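Local coordinates for endo-beta-1,2-glucanase (Talaromyces funiculosus, PDB 6IMV), which hydrolyses internal beta-1,2-glucosidic linkages in beta-1,2-glucans as an endo-acting fungal glycoside hydrolase, at residues N158-G163 and A238-S243; A206-Y211 and P229-E234; W256-Q259 and G263-D266. All coordinates share one frame; numbering follows the deposited sequence.

Contact 1. Residues N158-G163 and A238-S243; sequences NNRVPG and ACEGTS
Arg160 and Glu240 meet in a side-on salt bridge that links edge strand 160-162 to the residue just after the other edge strand, 237-239, of a small antiparallel sheet, across the central strand 220-223. Arg160 NE reaches Glu240 OE1 at 2.8 Å in a nearly straight bond (173°), while Arg160 NH2 binds Glu240 OE2 at 2.9 Å. Both oxygens use their syn lone pairs, and the guanidinium and carboxylate planes lie only 14° apart. A bend at chi3 of Arg160 (70°) turns this NE edge to the acid, whose own chain is extended. Beneath the pair, both side chains rest on Val220; Trp157 adds a cation-pi contact and Asp156 O takes NH1. Beyond this two-bond grip the contact is sparse: it buries just 90 Å², the nearest CA atoms, of Arg160 and Glu240, stay 8.4 Å apart, and Gly241 to Ser243 run on as an exposed loop. The Arg160 side chain is about 5 Å from a bound beta-D-glucopyranose. A leucine in place of the arginine would probably leave the Glu240 carboxylate without its mate, close to the like charge of Asp222. The arginine thus probably offsets the charges of two neighbouring acids.

Contact 2. Residues A206-Y211 and P229-E234; sequences AAHIFY and PVYHPE
The imidazole of His208 carries Tyr231 on one face, with Tyr231 CE1 3.5 Å above the plane and over the ring centre, while a water lies in plane at its edge. The two rings are inclined at 35° with centroids 4.8 Å apart, an oblique pairing in which the two side chains run past one another from opposing ends. Val230 CG1 sits 3.7 Å above a face of the Tyr231 ring, towards its rim, and also touches His208 CD2 at 3.8 Å. Thus one methyl group serves both rings. The edge water is 2.8 Å from His208 NE2; its approach to Val230 O is so short that the details of that link are doubtful. His208 CG lies anti to the backbone N (chi1 -171°), carrying the ring from the helix towards the loop. On the buried side, Ile209 CD1 meets Val230 CG2 more loosely, at 4.5 Å. The loop presents Val230 and Tyr231 from the middle of a type I beta turn, Pro229 to His232. Tyr237 of strand 237-239 touches both Ile209 and Val230, and Val230 also packs on Tyr201 and Thr205, so the turn rests against the C-terminal end of helix 186-210 beside the three-stranded sheet.

Contact 3. Residues W256-Q259 and G263-D266; sequences WWLQ and GLSD
Leu264 overlaps Leu258 where helix 252-261 gives way to the next helix, 266-276, through a short interhelical loop, consistent with the (alpha/alpha)6 barrel expected for this glycoside hydrolase. The two leucines touch methyl to methyl, Leu264 CD1 lying 4.3 Å from Leu258 CD2, and the same CD1 is 4.1 Å from Leu258 O. Leu264 reaches this place with a first torsion of -93°, clear of the usual staggered position, which sets CD1 against Leu258 in the helix before it. Gly263 is the first residue to leave helical phi/psi, and its positive phi (77°) suits a glycine. Two residues later Ser265 is the N-cap of helix 266-276; its side chain caps a backbone N in the first turn of that helix, and OG also bonds Asp268 OD2. The leucine pair is shared with other elements: Leu258 packs on Ala206 and Leu264 on Ala207 of helix 186-210, and Leu264 also meets Ile269 and Leu272. On another side of helix 252-261, CB of Gln259 points away from the loop, and OE1 accepts a bond from Trp273 NE1. The Gln259 backbone remains tied to the loop through one water, which donates to Gln259 O at 2.7 Å and accepts from Leu264 N at 2.9 Å.

From the N terminus, strand 160-162 opens the longest loop, which contact 1 closes after the chain has passed through helices 163-182 and 186-210 and the rest of the small sheet. Contact 2 lies wholly within that loop, joining the end of helix 186-210 to the turn before strand 237-239. The two meet where the Phe210 ring presses on the backbone of 161-163, with Phe210 CE1 3.4 Å from Gly163 N. Contact 3 follows in series, closing a short turn after helix 252-261; it touches contact 2 along the C-terminal end of helix 186-210 and at Tyr211, but not contact 1. No loops cross. Helix 186-210 is therefore common ground between sheet and helical turn.

Contact 1. Residues N158-G163 and A238-S243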
ATOM      1  N   ASN A 158     -11.296  -4.749  19.013  1.00 14.49           N
ATOM      2  CA  ASN A 158     -12.113  -4.000  19.963  1.00 14.15           C
ATOM      3  C   ASN A 158     -11.179  -3.147  20.820  1.00 13.96           C
ATOM      4  O   ASN A 158     -10.191  -3.641  21.304  1.00 13.28           O
ATOM      5  CB  ASN A 158     -12.981  -4.910  20.831  1.00 13.98           C
ATOM      6  CG  ASN A 158     -14.106  -5.532  20.037  1.00 14.61           C
ATOM      7  OD1 ASN A 158     -15.007  -4.827  19.587  1.00 14.59           O
ATOM      8  ND2 ASN A 158     -14.036  -6.835  19.815  1.00 15.13           N
ATOM      9  N   ASN A 159     -11.485  -1.853  20.939  1.00 14.72           N
ATOM     10  CA  ASN A 159     -10.773  -0.930  21.837  1.00 15.04           C
ATOM     11  C   ASN A 159      -9.281  -0.798  21.487  1.00 14.86           C
ATOM     12  O   ASN A 159      -8.463  -0.470  22.342  1.00 14.62           O
ATOM     13  CB  ASN A 159     -10.954  -1.366  23.294  1.00 15.49           C
ATOM     14  CG  ASN A 159     -12.408  -1.357  23.697  1.00 15.42           C
ATOM     15  OD1 ASN A 159     -13.133  -0.410  23.390  1.00 16.99           O
ATOM     16  ND2 ASN A 159     -12.847  -2.426  24.330  1.00 14.86           N
ATOM     17  N   ARG A 160      -8.926  -1.023  20.221  1.00 14.82           N
ATOM     18  CA  ARG A 160      -7.538  -0.905  19.765  1.00 14.78           C
ATOM     19  C   ARG A 160      -7.561  -0.247  18.387  1.00 14.94           C
ATOM     20  O   ARG A 160      -8.407  -0.634  17.560  1.00 14.22           O
ATOM     21  CB  ARG A 160      -6.858  -2.276  19.660  1.00 15.11           C
ATOM     22  CG  ARG A 160      -6.697  -3.020  20.978  1.00 15.89           C
ATOM     23  CD  ARG A 160      -6.212  -4.445  20.789  1.00 16.22           C
ATOM     24  NE  ARG A 160      -4.820  -4.486  20.353  1.00 16.64           N
ATOM     25  CZ  ARG A 160      -4.379  -4.980  19.195  1.00 16.62           C
ATOM     26  NH1 ARG A 160      -5.192  -5.637  18.387  1.00 17.17           N
ATOM     27  NH2 ARG A 160      -3.113  -4.817  18.855  1.00 16.02           N
ATOM     28  N   VAL A 161      -6.649   0.721  18.146  1.00 13.66           N
ATOM     29  CA  VAL A 161      -6.619   1.414  16.870  1.00 13.02           C
ATOM     30  C   VAL A 161      -5.169   1.654  16.444  1.00 12.96           C
ATOM     31  O   VAL A 161      -4.346   2.109  17.241  1.00 12.60           O
ATOM     32  CB  VAL A 161      -7.464   2.704  16.905  1.00 13.03           C
ATOM     33  CG1 VAL A 161      -6.920   3.737  17.887  1.00 12.99           C
ATOM     34  CG2 VAL A 161      -7.616   3.313  15.517  1.00 13.01           C
ATOM     35  N   PRO A 162      -4.808   1.314  15.182  1.00 12.70           N
ATOM     36  CA  PRO A 162      -3.442   1.456  14.688  1.00 12.52           C
ATOM     37  C   PRO A 162      -3.235   2.776  13.933  1.00 12.83           C
ATOM     38  O   PRO A 162      -4.049   3.131  13.042  1.00 13.16           O
ATOM     39  CB  PRO A 162      -3.362   0.264  13.727  1.00 12.83           C
ATOM     40  CG  PRO A 162      -4.732   0.240  13.072  1.00 12.78           C
ATOM     41  CD  PRO A 162      -5.687   0.717  14.157  1.00 12.88           C
ATOM     42  N   GLY A 163      -2.172   3.497  14.296  1.00 12.26           N
ATOM     43  CA  GLY A 163      -1.836   4.758  13.667  1.00 12.48           C
ATOM     44  C   GLY A 163      -1.417   4.579  12.209  1.00 12.32           C
ATOM     45  O   GLY A 163      -1.786   5.381  11.352  1.00 12.45           O
ATOM     46  N   ALA A 238      -4.123   5.068  25.799  1.00 16.29           N
ATOM     47  CA  ALA A 238      -2.748   4.806  26.144  1.00 16.19           C
ATOM     48  C   ALA A 238      -2.101   3.987  25.029  1.00 16.44           C
ATOM     49  O   ALA A 238      -2.766   3.189  24.375  1.00 16.25           O
ATOM     50  CB  ALA A 238      -2.691   4.083  27.470  1.00 16.91           C
ATOM     51  N   CYS A 239      -0.802   4.198  24.811  1.00 16.84           N
ATOM     52  CA  CYS A 239      -0.068   3.371  23.852  1.00 17.30           C
ATOM     53  C   CYS A 239      -0.064   1.920  24.329  1.00 17.22           C
ATOM     54  O   CYS A 239       0.060   1.654  25.517  1.00 17.42           O
ATOM     55  CB  CYS A 239       1.373   3.823  23.667  1.00 16.83           C
ATOM     56  SG  CYS A 239       1.512   5.498  23.000  1.00 17.22           S
ATOM     57  N   GLU A 240      -0.198   0.999  23.377  1.00 17.19           N
ATOM     58  CA  GLU A 240      -0.076  -0.403  23.641  1.00 18.33           C
ATOM     59  C   GLU A 240       1.414  -0.744  23.723  1.00 19.36           C
ATOM     60  O   GLU A 240       2.145  -0.612  22.742  1.00 20.21           O
ATOM     61  CB  GLU A 240      -0.781  -1.214  22.559  1.00 18.39           C
ATOM     62  CG  GLU A 240      -0.936  -2.664  22.918  1.00 18.92           C
ATOM     63  CD  GLU A 240      -1.868  -3.411  21.988  1.00 20.13           C
ATOM     64  OE1 GLU A 240      -3.102  -3.322  22.160  1.00 21.30           O
ATOM     65  OE2 GLU A 240      -1.365  -4.027  21.074  1.00 19.95           O
ATOM     66  N   GLY A 241       1.856  -1.147  24.917  1.00 19.80           N
ATOM     67  CA  GLY A 241       3.255  -1.404  25.190  1.00 20.17           C
ATOM     68  C   GLY A 241       4.117  -0.186  24.909  1.00 21.06           C
ATOM     69  O   GLY A 241       3.739   0.953  25.197  1.00 21.55           O
ATOM     70  N   THR A 242       5.264  -0.438  24.284  1.00 22.62           N
ATOM     71  CA  THR A 242       6.290   0.556  24.064  1.00 24.05           C
ATOM     72  C   THR A 242       6.647   0.604  22.564  1.00 24.02           C
ATOM     73  O   THR A 242       7.766   0.987  22.195  1.00 24.07           O
ATOM     74  CB  THR A 242       7.456   0.254  25.017  1.00 25.41           C
ATOM     75  OG1 THR A 242       8.351   1.360  24.960  1.00 32.70           O
ATOM     76  CG2 THR A 242       8.195  -1.027  24.702  1.00 25.42           C
ATOM     77  N   SER A 243       5.678   0.244  21.708  1.00 22.90           N
ATOM     78  CA  SER A 243       5.801   0.292  20.241  1.00 22.05           C
ATOM     79  C   SER A 243       5.307   1.646  19.722  1.00 20.44           C
ATOM     80  O   SER A 243       4.122   1.976  19.850  1.00 18.98           O
ATOM     81  CB  SER A 243       5.021  -0.817  19.579  1.00 23.04           C
ATOM     82  OG  SER A 243       5.695  -2.056  19.710  1.00 26.76           O
TER

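Contact 2. Residues A206-Y211 and P229-E234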
ATOM      1  N   ALA A 206      -6.552  13.440  16.776  1.00 14.74           N
ATOM      2  CA  ALA A 206      -5.314  12.683  16.472  1.00 14.48           C
ATOM      3  C   ALA A 206      -4.314  12.715  17.639  1.00 14.73           C
ATOM      4  O   ALA A 206      -3.833  11.674  18.063  1.00 14.67           O
ATOM      5  CB  ALA A 206      -4.674  13.207  15.213  1.00 14.38           C
ATOM      6  N   ALA A 207      -3.978  13.916  18.129  1.00 14.89           N
ATOM      7  CA  ALA A 207      -2.992  14.071  19.196  1.00 15.14           C
ATOM      8  C   ALA A 207      -3.494  13.394  20.490  1.00 15.36           C
ATOM      9  O   ALA A 207      -2.747  12.669  21.162  1.00 14.96           O
ATOM     10  CB  ALA A 207      -2.687  15.540  19.400  1.00 14.62           C
ATOM     11  N   HIS A 208      -4.764  13.631  20.844  1.00 15.99           N
ATOM     12  CA  HIS A 208      -5.347  13.091  22.085  1.00 15.54           C
ATOM     13  C   HIS A 208      -5.292  11.557  22.067  1.00 14.95           C
ATOM     14  O   HIS A 208      -5.025  10.937  23.084  1.00 14.34           O
ATOM     15  CB  HIS A 208      -6.776  13.618  22.297  1.00 16.00           C
ATOM     16  CG  HIS A 208      -7.344  13.277  23.637  1.00 16.25           C
ATOM     17  ND1 HIS A 208      -6.821  13.786  24.814  1.00 16.54           N
ATOM     18  CD2 HIS A 208      -8.363  12.465  23.994  1.00 16.24           C
ATOM     19  CE1 HIS A 208      -7.497  13.297  25.839  1.00 17.15           C
ATOM     20  NE2 HIS A 208      -8.454  12.494  25.359  1.00 16.59           N
ATOM     21  N   ILE A 209      -5.517  10.954  20.896  1.00 14.09           N
ATOM     22  CA  ILE A 209      -5.572   9.508  20.791  1.00 13.95           C
ATOM     23  C   ILE A 209      -4.157   8.922  20.626  1.00 13.95           C
ATOM     24  O   ILE A 209      -3.877   7.887  21.206  1.00 13.86           O
ATOM     25  CB  ILE A 209      -6.559   9.077  19.680  1.00 13.86           C
ATOM     26  CG1 ILE A 209      -8.000   9.428  20.072  1.00 14.09           C
ATOM     27  CG2 ILE A 209      -6.425   7.601  19.335  1.00 13.80           C
ATOM     28  CD1 ILE A 209      -9.038   9.185  18.998  1.00 14.08           C
ATOM     29  N   PHE A 210      -3.270   9.558  19.849  1.00 14.43           N
ATOM     30  CA  PHE A 210      -2.016   8.869  19.429  1.00 14.73           C
ATOM     31  C   PHE A 210      -0.728   9.511  19.960  1.00 15.43           C
ATOM     32  O   PHE A 210       0.319   8.864  19.904  1.00 15.74           O
ATOM     33  CB  PHE A 210      -1.920   8.781  17.905  1.00 14.09           C
ATOM     34  CG  PHE A 210      -2.907   7.837  17.274  1.00 13.62           C
ATOM     35  CD1 PHE A 210      -2.648   6.476  17.221  1.00 13.96           C
ATOM     36  CD2 PHE A 210      -4.080   8.312  16.708  1.00 13.70           C
ATOM     37  CE1 PHE A 210      -3.553   5.608  16.628  1.00 14.04           C
ATOM     38  CE2 PHE A 210      -4.980   7.446  16.106  1.00 13.90           C
ATOM     39  CZ  PHE A 210      -4.715   6.097  16.067  1.00 13.93           C
ATOM     40  N   TYR A 211      -0.758  10.764  20.423  1.00 16.63           N
ATOM     41  CA  TYR A 211       0.496  11.427  20.815  1.00 17.46           C
ATOM     42  C   TYR A 211       0.702  11.310  22.330  1.00 18.22           C
ATOM     43  O   TYR A 211      -0.016  11.929  23.093  1.00 18.71           O
ATOM     44  CB  TYR A 211       0.535  12.887  20.346  1.00 18.30           C
ATOM     45  CG  TYR A 211       1.861  13.555  20.607  1.00 18.62           C
ATOM     46  CD1 TYR A 211       3.035  12.969  20.164  1.00 19.40           C
ATOM     47  CD2 TYR A 211       1.962  14.736  21.329  1.00 19.75           C
ATOM     48  CE1 TYR A 211       4.274  13.532  20.416  1.00 20.17           C
ATOM     49  CE2 TYR A 211       3.195  15.318  21.585  1.00 20.37           C
ATOM     50  CZ  TYR A 211       4.357  14.712  21.128  1.00 20.19           C
ATOM     51  OH  TYR A 211       5.596  15.233  21.359  1.00 20.94           O
ATOM     52  N   PRO A 229     -17.712   8.441  23.900  1.00 19.30           N
ATOM     53  CA  PRO A 229     -17.117   9.566  23.177  1.00 18.42           C
ATOM     54  C   PRO A 229     -15.660   9.829  23.575  1.00 18.73           C
ATOM     55  O   PRO A 229     -15.236   9.444  24.683  1.00 17.70           O
ATOM     56  CB  PRO A 229     -18.009  10.755  23.571  1.00 18.76           C
ATOM     57  CG  PRO A 229     -19.368  10.136  23.825  1.00 19.48           C
ATOM     58  CD  PRO A 229     -19.068   8.758  24.391  1.00 19.41           C
ATOM     59  N   VAL A 230     -14.921  10.504  22.680  1.00 17.93           N
ATOM     60  CA  VAL A 230     -13.495  10.716  22.828  1.00 18.17           C
ATOM     61  C   VAL A 230     -13.230  11.448  24.148  1.00 18.25           C
ATOM     62  O   VAL A 230     -12.259  11.140  24.847  1.00 16.76           O
ATOM     63  CB  VAL A 230     -12.886  11.492  21.639  1.00 18.27           C
ATOM     64  CG1 VAL A 230     -11.426  11.838  21.893  1.00 18.88           C
ATOM     65  CG2 VAL A 230     -13.020  10.741  20.325  1.00 17.90           C
ATOM     66  N   TYR A 231     -14.098  12.411  24.486  1.00 19.45           N
ATOM     67  CA  TYR A 231     -13.893  13.260  25.672  1.00 20.60           C
ATOM     68  C   TYR A 231     -14.928  12.944  26.762  1.00 20.01           C
ATOM     69  O   TYR A 231     -15.183  13.770  27.637  1.00 20.59           O
ATOM     70  CB  TYR A 231     -13.869  14.735  25.256  1.00 21.71           C
ATOM     71  CG  TYR A 231     -12.742  15.060  24.307  1.00 22.54           C
ATOM     72  CD1 TYR A 231     -11.435  15.131  24.760  1.00 23.38           C
ATOM     73  CD2 TYR A 231     -12.966  15.250  22.947  1.00 23.60           C
ATOM     74  CE1 TYR A 231     -10.382  15.392  23.898  1.00 23.64           C
ATOM     75  CE2 TYR A 231     -11.922  15.520  22.073  1.00 23.30           C
ATOM     76  CZ  TYR A 231     -10.627  15.591  22.552  1.00 24.34           C
ATOM     77  OH  TYR A 231      -9.582  15.851  21.707  1.00 28.37           O
ATOM     78  N   HIS A 232     -15.499  11.735  26.751  1.00 18.91           N
ATOM     79  CA  HIS A 232     -16.282  11.286  27.896  1.00 19.29           C
ATOM     80  C   HIS A 232     -15.374  11.306  29.123  1.00 19.12           C
ATOM     81  O   HIS A 232     -14.188  10.979  29.019  1.00 17.62           O
ATOM     82  CB  HIS A 232     -16.891   9.909  27.641  1.00 19.35           C
ATOM     83  CG  HIS A 232     -17.873   9.483  28.679  1.00 19.37           C
ATOM     84  ND1 HIS A 232     -17.483   8.940  29.892  1.00 20.07           N
ATOM     85  CD2 HIS A 232     -19.224   9.477  28.679  1.00 19.72           C
ATOM     86  CE1 HIS A 232     -18.554   8.623  30.599  1.00 19.80           C
ATOM     87  NE2 HIS A 232     -19.637   8.944  29.877  1.00 19.96           N
ATOM     88  N   PRO A 233     -15.875  11.734  30.307  1.00 19.63           N
ATOM     89  CA  PRO A 233     -15.025  11.874  31.494  1.00 18.97           C
ATOM     90  C   PRO A 233     -14.259  10.608  31.906  1.00 18.04           C
ATOM     91  O   PRO A 233     -13.242  10.720  32.575  1.00 17.92           O
ATOM     92  CB  PRO A 233     -16.008  12.274  32.612  1.00 19.48           C
ATOM     93  CG  PRO A 233     -17.159  12.945  31.872  1.00 19.89           C
ATOM     94  CD  PRO A 233     -17.255  12.196  30.555  1.00 19.68           C
ATOM     95  N   GLU A 234     -14.747   9.432  31.494  1.00 16.90           N
ATOM     96  CA  GLU A 234     -14.145   8.143  31.832  1.00 16.55           C
ATOM     97  C   GLU A 234     -13.255   7.592  30.709  1.00 16.15           C
ATOM     98  O   GLU A 234     -12.552   6.593  30.916  1.00 16.03           O
ATOM     99  CB  GLU A 234     -15.236   7.116  32.119  1.00 16.75           C
ATOM    100  CG  GLU A 234     -15.977   7.383  33.415  1.00 17.38           C
ATOM    101  CD  GLU A 234     -17.037   6.340  33.686  1.00 17.43           C
ATOM    102  OE1 GLU A 234     -18.123   6.452  33.097  1.00 17.69           O
ATOM    103  OE2 GLU A 234     -16.744   5.392  34.436  1.00 17.85           O
TER
HETATM  104  O   HOH W   1     -10.593  11.214  26.714  1.00 20.72           O

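Contact 3. Residues W256-Q259 and G263-D266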
ATOM      1  N   TRP A 256       3.249  13.012   9.857  1.00 13.08           N
ATOM      2  CA  TRP A 256       2.920  14.235   9.126  1.00 13.49           C
ATOM      3  C   TRP A 256       1.519  14.732   9.491  1.00 13.87           C
ATOM      4  O   TRP A 256       1.288  15.956   9.538  1.00 13.35           O
ATOM      5  CB  TRP A 256       3.029  14.033   7.615  1.00 13.41           C
ATOM      6  CG  TRP A 256       4.432  13.908   7.102  1.00 13.88           C
ATOM      7  CD1 TRP A 256       4.974  12.827   6.472  1.00 13.65           C
ATOM      8  CD2 TRP A 256       5.460  14.918   7.133  1.00 13.94           C
ATOM      9  NE1 TRP A 256       6.268  13.092   6.114  1.00 14.26           N
ATOM     10  CE2 TRP A 256       6.592  14.367   6.497  1.00 13.92           C
ATOM     11  CE3 TRP A 256       5.531  16.231   7.616  1.00 14.11           C
ATOM     12  CZ2 TRP A 256       7.782  15.075   6.352  1.00 14.05           C
ATOM     13  CZ3 TRP A 256       6.709  16.936   7.473  1.00 14.25           C
ATOM     14  CH2 TRP A 256       7.815  16.362   6.846  1.00 14.60           C
ATOM     15  N   TRP A 257       0.585  13.794   9.684  1.00 13.95           N
ATOM     16  CA  TRP A 257      -0.774  14.139  10.054  1.00 14.10           C
ATOM     17  C   TRP A 257      -0.779  14.922  11.375  1.00 14.85           C
ATOM     18  O   TRP A 257      -1.413  15.989  11.465  1.00 14.62           O
ATOM     19  CB  TRP A 257      -1.673  12.902  10.124  1.00 14.02           C
ATOM     20  CG  TRP A 257      -3.118  13.270  10.010  1.00 13.84           C
ATOM     21  CD1 TRP A 257      -4.051  13.311  11.003  1.00 14.03           C
ATOM     22  CD2 TRP A 257      -3.778  13.734   8.820  1.00 13.98           C
ATOM     23  NE1 TRP A 257      -5.256  13.731  10.506  1.00 13.60           N
ATOM     24  CE2 TRP A 257      -5.119  13.995   9.167  1.00 13.72           C
ATOM     25  CE3 TRP A 257      -3.369  13.923   7.495  1.00 14.10           C
ATOM     26  CZ2 TRP A 257      -6.052  14.441   8.228  1.00 14.22           C
ATOM     27  CZ3 TRP A 257      -4.287  14.367   6.569  1.00 14.25           C
ATOM     28  CH2 TRP A 257      -5.611  14.624   6.936  1.00 14.36           C
ATOM     29  N   LEU A 258      -0.060  14.402  12.379  1.00 15.05           N
ATOM     30  CA  LEU A 258       0.071  15.055  13.674  1.00 15.38           C
ATOM     31  C   LEU A 258       0.738  16.422  13.512  1.00 15.71           C
ATOM     32  O   LEU A 258       0.264  17.406  14.074  1.00 15.69           O
ATOM     33  CB  LEU A 258       0.876  14.174  14.635  1.00 15.97           C
ATOM     34  CG  LEU A 258       0.101  13.041  15.306  1.00 16.27           C
ATOM     35  CD1 LEU A 258       1.046  12.121  16.058  1.00 16.47           C
ATOM     36  CD2 LEU A 258      -0.963  13.601  16.242  1.00 15.86           C
ATOM     37  N   GLN A 259       1.841  16.475  12.754  1.00 15.11           N
ATOM     38  CA  GLN A 259       2.603  17.715  12.629  1.00 15.19           C
ATOM     39  C   GLN A 259       1.729  18.820  12.022  1.00 14.86           C
ATOM     40  O   GLN A 259       1.669  19.915  12.559  1.00 16.04           O
ATOM     41  CB  GLN A 259       3.854  17.541  11.773  1.00 15.48           C
ATOM     42  CG  GLN A 259       4.460  18.876  11.360  1.00 15.97           C
ATOM     43  CD  GLN A 259       5.875  18.753  10.856  1.00 15.90           C
ATOM     44  OE1 GLN A 259       6.489  17.699  10.934  1.00 15.45           O
ATOM     45  NE2 GLN A 259       6.410  19.855  10.355  1.00 16.26           N
ATOM     46  N   GLY A 263      -2.362  20.029  16.123  1.00 16.99           N
ATOM     47  CA  GLY A 263      -2.275  21.106  17.104  1.00 18.25           C
ATOM     48  C   GLY A 263      -1.092  20.937  18.053  1.00 18.77           C
ATOM     49  O   GLY A 263      -1.154  21.339  19.210  1.00 19.95           O
ATOM     50  N   LEU A 264      -0.005  20.330  17.574  1.00 18.98           N
ATOM     51  CA  LEU A 264       1.201  20.170  18.399  1.00 19.41           C
ATOM     52  C   LEU A 264       1.957  21.506  18.448  1.00 20.14           C
ATOM     53  O   LEU A 264       1.922  22.266  17.493  1.00 21.03           O
ATOM     54  CB  LEU A 264       2.088  19.073  17.803  1.00 20.03           C
ATOM     55  CG  LEU A 264       1.886  17.657  18.340  1.00 20.21           C
ATOM     56  CD1 LEU A 264       0.456  17.188  18.143  1.00 20.85           C
ATOM     57  CD2 LEU A 264       2.850  16.688  17.668  1.00 20.89           C
ATOM     58  N   SER A 265       2.682  21.748  19.545  1.00 20.32           N
ATOM     59  CA  SER A 265       3.604  22.890  19.665  1.00 21.28           C
ATOM     60  C   SER A 265       4.834  22.651  18.780  1.00 23.02           C
ATOM     61  O   SER A 265       5.101  21.512  18.371  1.00 22.16           O
ATOM     62  CB  SER A 265       4.020  23.120  21.092  1.00 19.67           C
ATOM     63  OG  SER A 265       4.813  22.045  21.561  1.00 18.95           O
ATOM     64  N   ASP A 266       5.582  23.730  18.515  1.00 23.78           N
ATOM     65  CA  ASP A 266       6.832  23.669  17.780  1.00 25.33           C
ATOM     66  C   ASP A 266       7.795  22.684  18.451  1.00 23.87           C
ATOM     67  O   ASP A 266       8.468  21.918  17.754  1.00 23.08           O
ATOM     68  CB  ASP A 266       7.453  25.057  17.651  1.00 28.54           C
ATOM     69  CG  ASP A 266       6.672  25.920  16.683  1.00 32.82           C
ATOM     70  OD1 ASP A 266       5.875  25.350  15.916  1.00 34.08           O
ATOM     71  OD2 ASP A 266       6.860  27.150  16.711  1.00 39.37           O
TER
HETATM   72  O   HOH W   2       0.064  20.483  14.672  1.00 29.61           O